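PDB 2AU3: DNA primase from Aquifex aeolicus, which synthesises the short RNA primers that DNA polymerase extends on single-stranded DNA during replication. Local coordinates for residues I201-G205 with Y216-P220; K104-L109 with A166-N172; L145-S151 with L186-P192; R383-A387 with M398-M403; R133-V139 with L257-S261. One frame throughout, in Å; residues are numbered along the deposited sequence.

Contact 1. Residues I201-G205 with Y216-P220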
# COMPACT_ATOMS: atom_id res chain seq x y z
N ILE A 201 2.92 -6.83 -6.22
CA ILE A 201 3.26 -8.19 -5.82
C ILE A 201 2.02 -9.07 -5.67
O ILE A 201 2.15 -10.27 -5.47
CB ILE A 201 4.11 -8.21 -4.52
CG1 ILE A 201 3.40 -7.45 -3.37
CG2 ILE A 201 5.52 -7.68 -4.78
CD1 ILE A 201 4.01 -7.75 -2.00
N GLY A 202 0.85 -8.47 -5.78
CA GLY A 202 -0.42 -9.19 -5.67
C GLY A 202 -1.58 -8.23 -5.56
O GLY A 202 -1.45 -7.01 -5.86
N PHE A 203 -2.73 -8.77 -5.13
CA PHE A 203 -3.98 -8.00 -5.05
C PHE A 203 -4.80 -8.33 -3.80
O PHE A 203 -4.73 -9.45 -3.30
CB PHE A 203 -4.84 -8.27 -6.27
CG PHE A 203 -4.12 -8.01 -7.57
CD1 PHE A 203 -3.96 -6.70 -8.04
CD2 PHE A 203 -3.60 -9.07 -8.32
CE1 PHE A 203 -3.29 -6.46 -9.25
CE2 PHE A 203 -2.94 -8.83 -9.54
CZ PHE A 203 -2.76 -7.55 -9.99
N GLY A 204 -5.54 -7.34 -3.33
CA GLY A 204 -6.76 -7.54 -2.56
C GLY A 204 -7.97 -7.34 -3.48
O GLY A 204 -7.90 -6.64 -4.48
N GLY A 205 -9.08 -7.99 -3.14
CA GLY A 205 -10.31 -7.87 -3.89
C GLY A 205 -11.49 -7.74 -2.93
O GLY A 205 -11.67 -8.57 -2.04
N TYR A 216 -13.68 -9.66 1.53
CA TYR A 216 -12.33 -9.30 1.10
C TYR A 216 -11.42 -10.52 1.00
O TYR A 216 -11.37 -11.35 1.92
CB TYR A 216 -11.73 -8.26 2.06
CG TYR A 216 -10.33 -7.82 1.70
CD1 TYR A 216 -10.11 -6.86 0.71
CD2 TYR A 216 -9.22 -8.37 2.34
CE1 TYR A 216 -8.82 -6.45 0.37
CE2 TYR A 216 -7.92 -7.97 2.01
CZ TYR A 216 -7.73 -7.01 1.03
OH TYR A 216 -6.45 -6.62 0.70
N ILE A 217 -10.70 -10.62 -0.11
CA ILE A 217 -9.66 -11.65 -0.23
C ILE A 217 -8.34 -11.05 -0.72
O ILE A 217 -8.32 -9.99 -1.36
CB ILE A 217 -10.11 -12.83 -1.11
CG1 ILE A 217 -10.38 -12.35 -2.54
CG2 ILE A 217 -11.35 -13.54 -0.51
CD1 ILE A 217 -10.74 -13.46 -3.49
N ASN A 218 -7.24 -11.73 -0.40
CA ASN A 218 -5.92 -11.35 -0.87
C ASN A 218 -5.38 -12.46 -1.73
O ASN A 218 -5.85 -13.60 -1.63
CB ASN A 218 -4.94 -11.25 0.29
CG ASN A 218 -5.19 -10.07 1.14
OD1 ASN A 218 -5.26 -8.94 0.65
ND2 ASN A 218 -5.32 -10.30 2.45
N SER A 219 -4.37 -12.14 -2.52
CA SER A 219 -3.53 -13.15 -3.12
C SER A 219 -3.05 -14.14 -2.02
O SER A 219 -2.78 -13.73 -0.90
CB SER A 219 -2.35 -12.47 -3.81
OG SER A 219 -2.82 -11.61 -4.83
N PRO A 220 -2.98 -15.42 -2.32
CA PRO A 220 -2.44 -16.38 -1.35
C PRO A 220 -0.92 -16.17 -1.20
O PRO A 220 -0.29 -15.63 -2.11
CB PRO A 220 -2.74 -17.74 -2.00
CG PRO A 220 -2.90 -17.42 -3.49
CD PRO A 220 -3.40 -16.03 -3.60

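Contact 2. Residues K104-L109 with A166-N172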
# COMPACT_ATOMS: atom_id res chain seq x y z
N LYS A 104 9.30 -12.71 -15.39
CA LYS A 104 8.01 -12.74 -16.07
C LYS A 104 6.87 -12.62 -15.08
O LYS A 104 5.85 -12.03 -15.40
CB LYS A 104 7.83 -14.01 -16.90
CG LYS A 104 8.75 -14.16 -18.11
CD LYS A 104 8.49 -15.51 -18.84
CE LYS A 104 7.82 -16.56 -17.90
NZ LYS A 104 7.62 -17.94 -18.46
N VAL A 105 7.03 -13.22 -13.90
CA VAL A 105 6.03 -13.10 -12.82
C VAL A 105 5.71 -11.62 -12.53
O VAL A 105 4.55 -11.19 -12.60
CB VAL A 105 6.50 -13.89 -11.57
CG1 VAL A 105 5.64 -13.58 -10.32
CG2 VAL A 105 6.44 -15.40 -11.86
N TYR A 106 6.75 -10.81 -12.31
CA TYR A 106 6.56 -9.40 -11.99
C TYR A 106 5.94 -8.66 -13.16
O TYR A 106 5.11 -7.78 -12.98
CB TYR A 106 7.89 -8.75 -11.57
CG TYR A 106 8.34 -9.20 -10.20
CD1 TYR A 106 7.75 -8.65 -9.04
CD2 TYR A 106 9.29 -10.20 -10.05
CE1 TYR A 106 8.14 -9.08 -7.76
CE2 TYR A 106 9.68 -10.65 -8.77
CZ TYR A 106 9.10 -10.08 -7.63
OH TYR A 106 9.47 -10.52 -6.36
N VAL A 107 6.35 -9.03 -14.38
CA VAL A 107 5.79 -8.40 -15.55
C VAL A 107 4.32 -8.78 -15.70
O VAL A 107 3.51 -7.94 -16.09
CB VAL A 107 6.60 -8.70 -16.84
CG1 VAL A 107 5.81 -8.34 -18.11
CG2 VAL A 107 7.93 -7.95 -16.81
N ALA A 108 3.98 -10.02 -15.34
CA ALA A 108 2.59 -10.49 -15.42
C ALA A 108 1.73 -9.77 -14.38
O ALA A 108 0.63 -9.32 -14.68
CB ALA A 108 2.51 -12.01 -15.20
N LEU A 109 2.22 -9.73 -13.15
CA LEU A 109 1.54 -8.99 -12.09
C LEU A 109 1.20 -7.58 -12.56
O LEU A 109 0.09 -7.11 -12.36
CB LEU A 109 2.38 -8.97 -10.80
CG LEU A 109 2.21 -10.27 -10.01
CD1 LEU A 109 3.34 -10.47 -8.96
CD2 LEU A 109 0.82 -10.33 -9.34
N ALA A 166 3.97 -17.84 -16.16
CA ALA A 166 4.51 -17.03 -15.07
C ALA A 166 3.42 -16.64 -14.08
O ALA A 166 3.62 -16.73 -12.87
CB ALA A 166 5.19 -15.82 -15.60
N TYR A 167 2.27 -16.17 -14.59
CA TYR A 167 1.22 -15.67 -13.70
C TYR A 167 0.69 -16.76 -12.78
O TYR A 167 0.30 -16.48 -11.64
CB TYR A 167 0.07 -14.99 -14.47
CG TYR A 167 -0.83 -14.17 -13.55
CD1 TYR A 167 -0.32 -13.07 -12.85
CD2 TYR A 167 -2.16 -14.53 -13.32
CE1 TYR A 167 -1.11 -12.32 -11.97
CE2 TYR A 167 -2.97 -13.78 -12.43
CZ TYR A 167 -2.41 -12.67 -11.76
OH TYR A 167 -3.18 -11.91 -10.90
N LEU A 168 0.69 -18.01 -13.27
CA LEU A 168 0.19 -19.16 -12.52
C LEU A 168 0.98 -19.40 -11.24
O LEU A 168 0.44 -19.89 -10.26
CB LEU A 168 0.21 -20.44 -13.40
CG LEU A 168 -0.89 -20.54 -14.47
CD1 LEU A 168 -0.60 -21.64 -15.52
CD2 LEU A 168 -2.29 -20.74 -13.84
N GLU A 169 2.27 -19.05 -11.25
CA GLU A 169 3.08 -19.08 -10.04
C GLU A 169 2.58 -18.15 -8.91
O GLU A 169 3.01 -18.31 -7.77
CB GLU A 169 4.55 -18.76 -10.35
CG GLU A 169 5.26 -19.80 -11.21
CD GLU A 169 5.59 -21.08 -10.45
OE1 GLU A 169 5.77 -21.02 -9.21
OE2 GLU A 169 5.65 -22.15 -11.10
N THR A 170 1.71 -17.19 -9.22
CA THR A 170 1.18 -16.27 -8.18
C THR A 170 0.01 -16.87 -7.41
O THR A 170 -0.31 -16.39 -6.31
CB THR A 170 0.73 -14.92 -8.75
OG1 THR A 170 -0.33 -15.13 -9.69
CG2 THR A 170 1.85 -14.25 -9.56
N LYS A 171 -0.63 -17.88 -8.00
CA LYS A 171 -1.86 -18.48 -7.48
C LYS A 171 -3.07 -17.52 -7.48
O LYS A 171 -4.05 -17.74 -6.75
CB LYS A 171 -1.65 -19.12 -6.09
CG LYS A 171 -0.64 -20.27 -6.10
CD LYS A 171 0.62 -19.88 -5.37
CE LYS A 171 0.92 -20.84 -4.25
NZ LYS A 171 0.92 -20.12 -2.95
N ASN A 172 -2.99 -16.48 -8.30
CA ASN A 172 -4.10 -15.56 -8.47
C ASN A 172 -5.08 -16.07 -9.50
O ASN A 172 -6.07 -15.40 -9.81
CB ASN A 172 -3.60 -14.16 -8.85
CG ASN A 172 -2.86 -13.50 -7.72
OD1 ASN A 172 -3.24 -13.62 -6.56
ND2 ASN A 172 -1.78 -12.82 -8.05
O HOH W 1 4.72 -17.02 -19.07

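Contact 3. Residues L145-S151 with L186-P192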
# COMPACT_ATOMS: atom_id res chain seq x y z
N LEU A 145 -6.42 1.22 -8.67
CA LEU A 145 -7.64 0.46 -8.43
C LEU A 145 -8.18 -0.12 -9.70
O LEU A 145 -8.13 0.52 -10.79
CB LEU A 145 -8.71 1.29 -7.74
CG LEU A 145 -8.31 1.88 -6.39
CD1 LEU A 145 -9.58 2.17 -5.64
CD2 LEU A 145 -7.39 1.03 -5.55
N GLY A 146 -8.73 -1.33 -9.57
CA GLY A 146 -9.27 -2.00 -10.72
C GLY A 146 -10.55 -2.77 -10.46
O GLY A 146 -11.20 -2.63 -9.40
N TYR A 147 -10.89 -3.62 -11.42
CA TYR A 147 -12.06 -4.46 -11.40
C TYR A 147 -11.75 -5.69 -12.23
O TYR A 147 -11.11 -5.56 -13.28
CB TYR A 147 -13.22 -3.72 -12.04
CG TYR A 147 -14.48 -4.52 -12.13
CD1 TYR A 147 -15.08 -5.04 -10.99
CD2 TYR A 147 -15.06 -4.80 -13.37
CE1 TYR A 147 -16.24 -5.80 -11.08
CE2 TYR A 147 -16.23 -5.54 -13.47
CZ TYR A 147 -16.80 -6.03 -12.32
OH TYR A 147 -17.94 -6.78 -12.43
N ALA A 148 -12.21 -6.85 -11.77
CA ALA A 148 -12.02 -8.13 -12.47
C ALA A 148 -13.32 -8.55 -13.14
O ALA A 148 -14.18 -9.10 -12.48
CB ALA A 148 -11.55 -9.19 -11.50
N PRO A 149 -13.49 -8.24 -14.42
CA PRO A 149 -14.77 -8.46 -15.10
C PRO A 149 -14.94 -9.86 -15.68
O PRO A 149 -16.08 -10.24 -15.91
CB PRO A 149 -14.76 -7.43 -16.24
CG PRO A 149 -13.25 -7.28 -16.59
CD PRO A 149 -12.50 -7.60 -15.30
N SER A 150 -13.86 -10.58 -15.95
CA SER A 150 -13.95 -11.78 -16.78
C SER A 150 -12.67 -12.60 -16.66
O SER A 150 -11.58 -12.07 -16.81
CB SER A 150 -14.21 -11.38 -18.26
OG SER A 150 -13.89 -12.43 -19.19
N SER A 151 -12.81 -13.90 -16.41
CA SER A 151 -11.65 -14.78 -16.42
C SER A 151 -11.10 -14.95 -17.84
O SER A 151 -9.90 -14.88 -18.07
CB SER A 151 -11.99 -16.14 -15.83
OG SER A 151 -12.29 -16.05 -14.45
N LEU A 186 -12.40 -12.55 -9.53
CA LEU A 186 -13.56 -12.34 -10.41
C LEU A 186 -14.68 -11.53 -9.75
O LEU A 186 -15.09 -11.84 -8.64
CB LEU A 186 -14.11 -13.68 -10.93
CG LEU A 186 -15.20 -13.61 -12.00
CD1 LEU A 186 -14.67 -12.90 -13.26
CD2 LEU A 186 -15.67 -15.02 -12.35
N ARG A 187 -15.10 -10.45 -10.42
CA ARG A 187 -16.24 -9.66 -9.99
C ARG A 187 -15.94 -8.72 -8.82
O ARG A 187 -16.83 -8.10 -8.29
CB ARG A 187 -17.44 -10.58 -9.66
CG ARG A 187 -18.81 -10.00 -9.95
CD ARG A 187 -19.10 -9.67 -11.42
NE ARG A 187 -19.05 -10.86 -12.28
CZ ARG A 187 -18.49 -10.89 -13.47
NH1 ARG A 187 -17.92 -9.80 -13.98
NH2 ARG A 187 -18.48 -12.01 -14.17
N ARG A 188 -14.68 -8.62 -8.41
CA ARG A 188 -14.31 -7.78 -7.28
C ARG A 188 -13.65 -6.49 -7.73
O ARG A 188 -13.03 -6.45 -8.79
CB ARG A 188 -13.35 -8.50 -6.33
CG ARG A 188 -13.92 -9.74 -5.68
CD ARG A 188 -12.96 -10.48 -4.75
NE ARG A 188 -13.70 -11.61 -4.19
CZ ARG A 188 -14.17 -11.67 -2.96
NH1 ARG A 188 -13.92 -10.68 -2.09
NH2 ARG A 188 -14.89 -12.72 -2.59
N VAL A 189 -13.77 -5.46 -6.91
CA VAL A 189 -12.96 -4.26 -7.08
C VAL A 189 -11.58 -4.67 -6.56
O VAL A 189 -11.47 -5.26 -5.51
CB VAL A 189 -13.54 -3.05 -6.30
CG1 VAL A 189 -12.47 -1.91 -6.07
CG2 VAL A 189 -14.80 -2.50 -7.06
N VAL A 190 -10.55 -4.43 -7.37
CA VAL A 190 -9.24 -4.93 -7.11
C VAL A 190 -8.40 -3.80 -6.56
O VAL A 190 -8.41 -2.69 -7.10
CB VAL A 190 -8.60 -5.49 -8.39
CG1 VAL A 190 -7.16 -5.82 -8.14
CG2 VAL A 190 -9.36 -6.77 -8.89
N ILE A 191 -7.68 -4.09 -5.49
CA ILE A 191 -6.75 -3.13 -4.90
C ILE A 191 -5.36 -3.74 -4.96
O ILE A 191 -5.05 -4.68 -4.21
CB ILE A 191 -7.15 -2.81 -3.42
CG1 ILE A 191 -8.64 -2.42 -3.32
CG2 ILE A 191 -6.29 -1.70 -2.84
CD1 ILE A 191 -9.55 -3.58 -2.80
N PRO A 192 -4.54 -3.26 -5.88
CA PRO A 192 -3.19 -3.80 -6.05
C PRO A 192 -2.38 -3.61 -4.78
O PRO A 192 -2.48 -2.57 -4.13
CB PRO A 192 -2.62 -2.94 -7.17
CG PRO A 192 -3.85 -2.60 -7.98
CD PRO A 192 -4.83 -2.23 -6.89

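Contact 4. Residues R383-A387 with M398-M403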
# COMPACT_ATOMS: atom_id res chain seq x y z
N ARG A 383 12.77 3.20 29.60
CA ARG A 383 11.95 2.36 30.47
C ARG A 383 11.97 2.89 31.90
O ARG A 383 10.91 3.15 32.47
CB ARG A 383 12.39 0.90 30.42
CG ARG A 383 11.40 -0.06 31.09
CD ARG A 383 11.79 -1.52 31.00
NE ARG A 383 10.64 -2.39 31.29
CZ ARG A 383 10.64 -3.38 32.19
NH1 ARG A 383 11.73 -3.64 32.90
NH2 ARG A 383 9.54 -4.10 32.38
N PHE A 384 13.17 3.10 32.45
CA PHE A 384 13.35 3.50 33.84
C PHE A 384 12.73 4.86 34.18
O PHE A 384 12.16 5.05 35.26
CB PHE A 384 14.85 3.51 34.22
CG PHE A 384 15.11 3.99 35.61
CD1 PHE A 384 15.08 3.10 36.68
CD2 PHE A 384 15.36 5.33 35.86
CE1 PHE A 384 15.31 3.54 37.99
CE2 PHE A 384 15.60 5.79 37.15
CZ PHE A 384 15.58 4.89 38.22
N ALA A 385 12.92 5.82 33.27
CA ALA A 385 12.38 7.17 33.43
C ALA A 385 10.87 7.13 33.49
O ALA A 385 10.25 7.85 34.27
CB ALA A 385 12.83 8.04 32.29
N LEU A 386 10.28 6.27 32.66
CA LEU A 386 8.83 6.11 32.66
C LEU A 386 8.38 5.47 33.97
O LEU A 386 7.43 5.95 34.59
CB LEU A 386 8.35 5.31 31.43
CG LEU A 386 8.48 6.07 30.09
CD1 LEU A 386 8.31 5.13 28.87
CD2 LEU A 386 7.52 7.26 30.00
N ALA A 387 9.09 4.43 34.41
CA ALA A 387 8.77 3.80 35.68
C ALA A 387 8.91 4.80 36.82
O ALA A 387 8.04 4.88 37.68
CB ALA A 387 9.64 2.57 35.92
N MET A 398 8.64 0.51 42.62
CA MET A 398 9.42 0.29 41.41
C MET A 398 9.46 -1.19 40.99
O MET A 398 9.52 -1.51 39.79
CB MET A 398 10.84 0.85 41.60
CG MET A 398 10.92 2.38 41.44
SD MET A 398 10.37 2.97 39.79
CE MET A 398 11.60 2.22 38.75
N GLU A 399 9.41 -2.08 41.97
CA GLU A 399 9.49 -3.51 41.73
C GLU A 399 8.18 -4.10 41.19
O GLU A 399 8.19 -5.14 40.53
CB GLU A 399 10.01 -4.27 42.97
CG GLU A 399 9.81 -3.57 44.33
CD GLU A 399 10.73 -2.37 44.56
OE1 GLU A 399 11.98 -2.56 44.60
OE2 GLU A 399 10.22 -1.24 44.71
N ILE A 400 7.06 -3.43 41.45
CA ILE A 400 5.78 -3.78 40.82
C ILE A 400 5.78 -3.35 39.35
O ILE A 400 5.44 -4.14 38.46
CB ILE A 400 4.58 -3.09 41.57
CG1 ILE A 400 4.43 -3.59 43.02
CG2 ILE A 400 3.27 -3.23 40.76
CD1 ILE A 400 4.42 -5.12 43.19
N LEU A 401 6.17 -2.11 39.10
CA LEU A 401 6.24 -1.54 37.77
C LEU A 401 7.24 -2.23 36.83
O LEU A 401 7.00 -2.33 35.63
CB LEU A 401 6.55 -0.04 37.84
CG LEU A 401 5.60 0.83 38.66
CD1 LEU A 401 6.12 2.27 38.69
CD2 LEU A 401 4.17 0.76 38.10
N LEU A 402 8.35 -2.70 37.38
CA LEU A 402 9.36 -3.38 36.57
C LEU A 402 9.13 -4.89 36.49
O LEU A 402 9.94 -5.62 35.91
CB LEU A 402 10.76 -3.05 37.08
CG LEU A 402 11.18 -1.59 36.91
CD1 LEU A 402 12.68 -1.42 37.12
CD2 LEU A 402 10.78 -1.05 35.52
N MET A 403 8.00 -5.34 37.04
CA MET A 403 7.59 -6.75 37.04
C MET A 403 8.65 -7.67 37.65
O MET A 403 8.86 -8.80 37.18
CB MET A 403 7.14 -7.21 35.63
CG MET A 403 5.65 -6.91 35.33
SD MET A 403 5.00 -7.53 33.73
CE MET A 403 6.00 -6.67 32.57

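Contact 5. Residues R133-V139 with L257-S261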
# COMPACT_ATOMS: atom_id res chain seq x y z
N ARG A 133 -18.31 5.22 -2.32
CA ARG A 133 -17.69 4.92 -1.03
C ARG A 133 -16.72 6.02 -0.52
O ARG A 133 -16.04 5.82 0.48
CB ARG A 133 -16.95 3.58 -1.10
CG ARG A 133 -17.88 2.38 -1.39
CD ARG A 133 -18.42 1.69 -0.14
NE ARG A 133 -17.34 1.04 0.63
CZ ARG A 133 -17.18 1.14 1.95
NH1 ARG A 133 -18.04 1.86 2.69
NH2 ARG A 133 -16.17 0.50 2.54
N GLY A 134 -16.66 7.15 -1.22
CA GLY A 134 -15.83 8.25 -0.76
C GLY A 134 -14.36 8.20 -1.20
O GLY A 134 -13.53 8.97 -0.69
N ILE A 135 -14.03 7.32 -2.14
CA ILE A 135 -12.67 7.32 -2.71
C ILE A 135 -12.57 8.29 -3.88
O ILE A 135 -13.34 8.23 -4.84
CB ILE A 135 -12.20 5.91 -3.06
CG1 ILE A 135 -12.13 5.08 -1.75
CG2 ILE A 135 -10.78 5.96 -3.73
CD1 ILE A 135 -12.27 3.61 -1.93
N ASP A 136 -11.63 9.21 -3.78
CA ASP A 136 -11.45 10.20 -4.83
C ASP A 136 -10.89 9.54 -6.10
O ASP A 136 -9.96 8.74 -6.02
CB ASP A 136 -10.50 11.29 -4.35
CG ASP A 136 -10.54 12.52 -5.22
OD1 ASP A 136 -11.22 13.51 -4.86
OD2 ASP A 136 -9.97 12.56 -6.32
N PRO A 137 -11.43 9.89 -7.27
CA PRO A 137 -10.92 9.36 -8.54
C PRO A 137 -9.42 9.58 -8.71
O PRO A 137 -8.75 8.72 -9.24
CB PRO A 137 -11.71 10.16 -9.59
CG PRO A 137 -12.96 10.49 -8.89
CD PRO A 137 -12.58 10.80 -7.48
N LYS A 138 -8.89 10.68 -8.19
CA LYS A 138 -7.43 10.88 -8.28
C LYS A 138 -6.69 9.82 -7.48
O LYS A 138 -5.66 9.31 -7.93
CB LYS A 138 -7.02 12.26 -7.77
CG LYS A 138 -7.66 13.44 -8.55
CD LYS A 138 -7.09 14.79 -8.07
CE LYS A 138 -7.84 15.36 -6.85
NZ LYS A 138 -9.35 15.20 -6.91
N VAL A 139 -7.22 9.48 -6.29
CA VAL A 139 -6.63 8.41 -5.45
C VAL A 139 -6.84 7.05 -6.10
O VAL A 139 -5.94 6.24 -6.10
CB VAL A 139 -7.22 8.41 -4.01
CG1 VAL A 139 -6.83 7.12 -3.22
CG2 VAL A 139 -6.78 9.65 -3.27
N LEU A 257 -7.44 4.49 1.82
CA LEU A 257 -7.81 5.16 0.59
C LEU A 257 -8.62 6.41 0.87
O LEU A 257 -8.47 7.42 0.18
CB LEU A 257 -8.58 4.21 -0.30
CG LEU A 257 -7.73 3.06 -0.81
CD1 LEU A 257 -8.58 2.12 -1.63
CD2 LEU A 257 -6.59 3.64 -1.63
N ARG A 258 -9.45 6.34 1.92
CA ARG A 258 -10.25 7.48 2.37
C ARG A 258 -9.39 8.60 2.92
O ARG A 258 -9.60 9.75 2.57
CB ARG A 258 -11.26 7.05 3.44
CG ARG A 258 -12.48 6.36 2.88
CD ARG A 258 -13.39 7.28 2.07
NE ARG A 258 -14.16 8.12 2.97
CZ ARG A 258 -14.19 9.45 2.93
NH1 ARG A 258 -13.51 10.13 2.03
NH2 ARG A 258 -14.92 10.10 3.80
N LEU A 259 -8.47 8.28 3.83
CA LEU A 259 -7.58 9.32 4.38
C LEU A 259 -6.76 9.98 3.27
O LEU A 259 -6.66 11.23 3.18
CB LEU A 259 -6.68 8.73 5.49
CG LEU A 259 -7.13 8.96 6.95
CD1 LEU A 259 -8.44 8.24 7.26
CD2 LEU A 259 -6.02 8.46 7.90
N PHE A 260 -6.22 9.16 2.35
CA PHE A 260 -5.49 9.69 1.17
C PHE A 260 -6.40 10.57 0.29
O PHE A 260 -5.96 11.59 -0.24
CB PHE A 260 -4.97 8.55 0.31
CG PHE A 260 -3.50 8.47 0.23
CD1 PHE A 260 -2.79 7.72 1.16
CD2 PHE A 260 -2.81 9.16 -0.74
CE1 PHE A 260 -1.41 7.67 1.09
CE2 PHE A 260 -1.43 9.10 -0.82
CZ PHE A 260 -0.74 8.34 0.10
N SER A 261 -7.66 10.17 0.13
CA SER A 261 -8.66 10.99 -0.56
C SER A 261 -8.82 12.36 0.08
O SER A 261 -9.19 13.33 -0.58
CB SER A 261 -10.01 10.27 -0.63
OG SER A 261 -9.92 9.11 -1.46

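Contact 1. Residues I201-G205 with Y216-P220
The Y216 ring lies obliquely against the backbone of G204 and G205. With CG anti to the backbone nitrogen (chi1 -180°), the ring runs beside the neighbouring strand, so that Y216 CD1 comes to 3.6 Å from G205 O and Y216 OH to 3.4 Å from G204 CA; the glycine has no side chain to keep the hydroxyl at a distance. Beyond the two segments the Y216 ring meets the ring of Y253, with planes at about 20°. The F203 ring packs edge-to-face with Y116 and against helix 101-122. These strands form an antiparallel beta hairpin in the catalytic core, with 216-218 at the edge of a four-stranded sheet. G205 and I217 are its hydrogen-bonded pair: G205 N gives to I217 O at 2.8 Å and I217 N to G205 O at 3.0 Å. G204 and N218 follow as a non-hydrogen-bonded pair. Past the strand end S219 still binds the neighbouring strand: S219 N bonds to F203 O at 2.8 Å, while S219 OG accepts from F203 N at 2.9 Å (164° at the hydrogen). The same hydroxyl is hydrogen-bonded to N172 OD1.

Contact 2. Residues K104-L109 with A166-N172
Helix 164-168 and the ST turn that follows it pack against the long helix 101-122, with A166 closest to V105 and K104. The turn is made by T170, whose OG1 accepts from N172 N at 3.3 Å, within a chain reversal that includes a type I beta turn from L168 to K171. With its hydroxyl between the backbone N and the carbonyl carbon (chi1 62°), T170 holds OG1 above the centre of the Y167 ring and turns CG2 to the long helix. That methyl lies 3.9 Å from V105 CG1, the two side chains sliding past each other in opposite directions, and meets L109 CG tip to tip. L109 also crosses Y167 at about a right angle, its CD2 approaching the ring edge near the ring plane, 3.8 Å from Y167 CE1. A108 CB lies obliquely against the same ring, at 3.8 Å from Y167 CD1. The other methyl of V105, CG2, presses on A166 O. No hydrogen bond joins the segments directly, and the fit is tight at the start of the long helix: K104 CB and A166 CB are 3.5 Å apart. K104 bends back at chi3, and one water accepts from both K104 NZ and A166 N, at 3.1 Å from each.

Contact 3. Residues L145-S151 with L186-P192
Y147 and R187 meet at a slant, with the ring and guanidinium planes 49° apart. The hydroxyl comes to the edge of the guanidinium in its plane, but the bond from R187 NH1 to Y147 OH is weak at 3.4 Å; the firmer one runs from R187 NH1 to P149 O at 2.7 Å, with the nitrogen above the carbonyl plane. Bends at chi2 and chi3 fold the arginine back toward Y147 and P149 although its CB points away. L186 CD1 covers one guanidinium face and touches the backbone N of S150, the N-cap residue of helix 151-161, at 3.6 Å. Along the Y147 ring, R187 O and V189 N lie at the edge, near the ring plane, while R188 O approaches CD1 obliquely at 3.3 Å. L145 and I191 lie side by side, pointing the same way, with L145 CD2 4.0 Å from I191 CG2. V190 leans its CG2 on A148 CB. The backbones are tied by G146 N to V190 O and V190 N to G146 O, both 2.8 Å; past the non-hydrogen-bonded pair Y147 and V189, A148 N bonds to R188 O, and R187 N to A148 O at 2.6 Å. The short strand 146-147 is attached to strand 188-194 as one edge of the four-stranded antiparallel sheet of the primase catalytic core.

Contact 4. Residues R383-A387 with M398-M403
The methyl group of A387 is the bump on helix 380-394, and it sits in a hollow lined by M398, L401 and L402. M398 CE presses on A387 CB at 3.5 Å, tighter than ordinary carbon contact, and L402 CD2 touches the same methyl at 3.8 Å. Two successive kinks (chi2 -60°, chi3 -64°) curl the methionine so that its end reaches between A387 and F384. The side chains of F384 and M398 cross at about a right angle, and CE lies obliquely to the ring, 4.0 Å from F384 CE1. L401 extends past A387 and rests CD1 3.4 Å from the carbonyl oxygen of A387. One turn earlier on the first helix, R383 is extended from CG to NE and reaches the C-terminal end of the second, at L402 and M403. Its guanidinium lays one face on L402 CD2, which stands 3.8 Å above the plane, offset toward the rim, while M403 CE comes near the plane at the guanidinium edge. The arginine's NE bonds to L374 O, which probably helps to hold the group over L402. No hydrogen bond spans the segments, and the join rests on van der Waals fit, the flat guanidinium of R383 included. M403 is the C-prime residue of a Schellman motif closing helix 398-401, and the short helix packs against helix 380-394 within the helical domain of DnaG.

Contact 5. Residues R133-V139 with L257-S261
Residues R133-D136 and the start of helix 137-142 run past the last turn of helix 253-261 in the Toprim domain, with I135 and D136 nearest R258 and S261. D136 is the N-cap of helix 137-142, its OD2 taking K138 N on the anti lone pair and K138 NZ on the syn side as a salt bridge. From the Toprim side, S261 OG takes an almost straight bond from D136 N (2.9 Å, 175°). V139 fits beside the helix, with CG1 3.8 Å from L257 CD2 and CG2 3.6 Å from S261 N. I135 crosses L257 obliquely, CG1 to CB. The R258 side chain curves back to lay one guanidinium face over G134 CA, which carries no side chain to block it, and gives a weak bond from NH1 to G134 O; NE pairs with D330 and NH1 with E262. S261 OG in turn donates to L257 O at 2.8 Å, on the face of that carbonyl plane opposite the one approached by S261 N.

In the fold
From the N terminus, helix 101-122 opens contact 2, then residues 133-139 open contact 5 and strand 146-147 opens contact 3. Contact 2 closes at 166-172, so it crosses both contact 3 and contact 5. Contact 3 closes at 186-192, and contact 1 follows in series as a hairpin of the same sheet; strands 188-194 and 200-207 are neighbours, joined by G204 O to I191 N. Both contacts are nested inside the long loop closed by contact 5 at 257-261, which ties the N-terminal part of the catalytic core to the Toprim domain. Contact 4 closes last, in the helical domain, with its centre about 43 Å from that of contact 1.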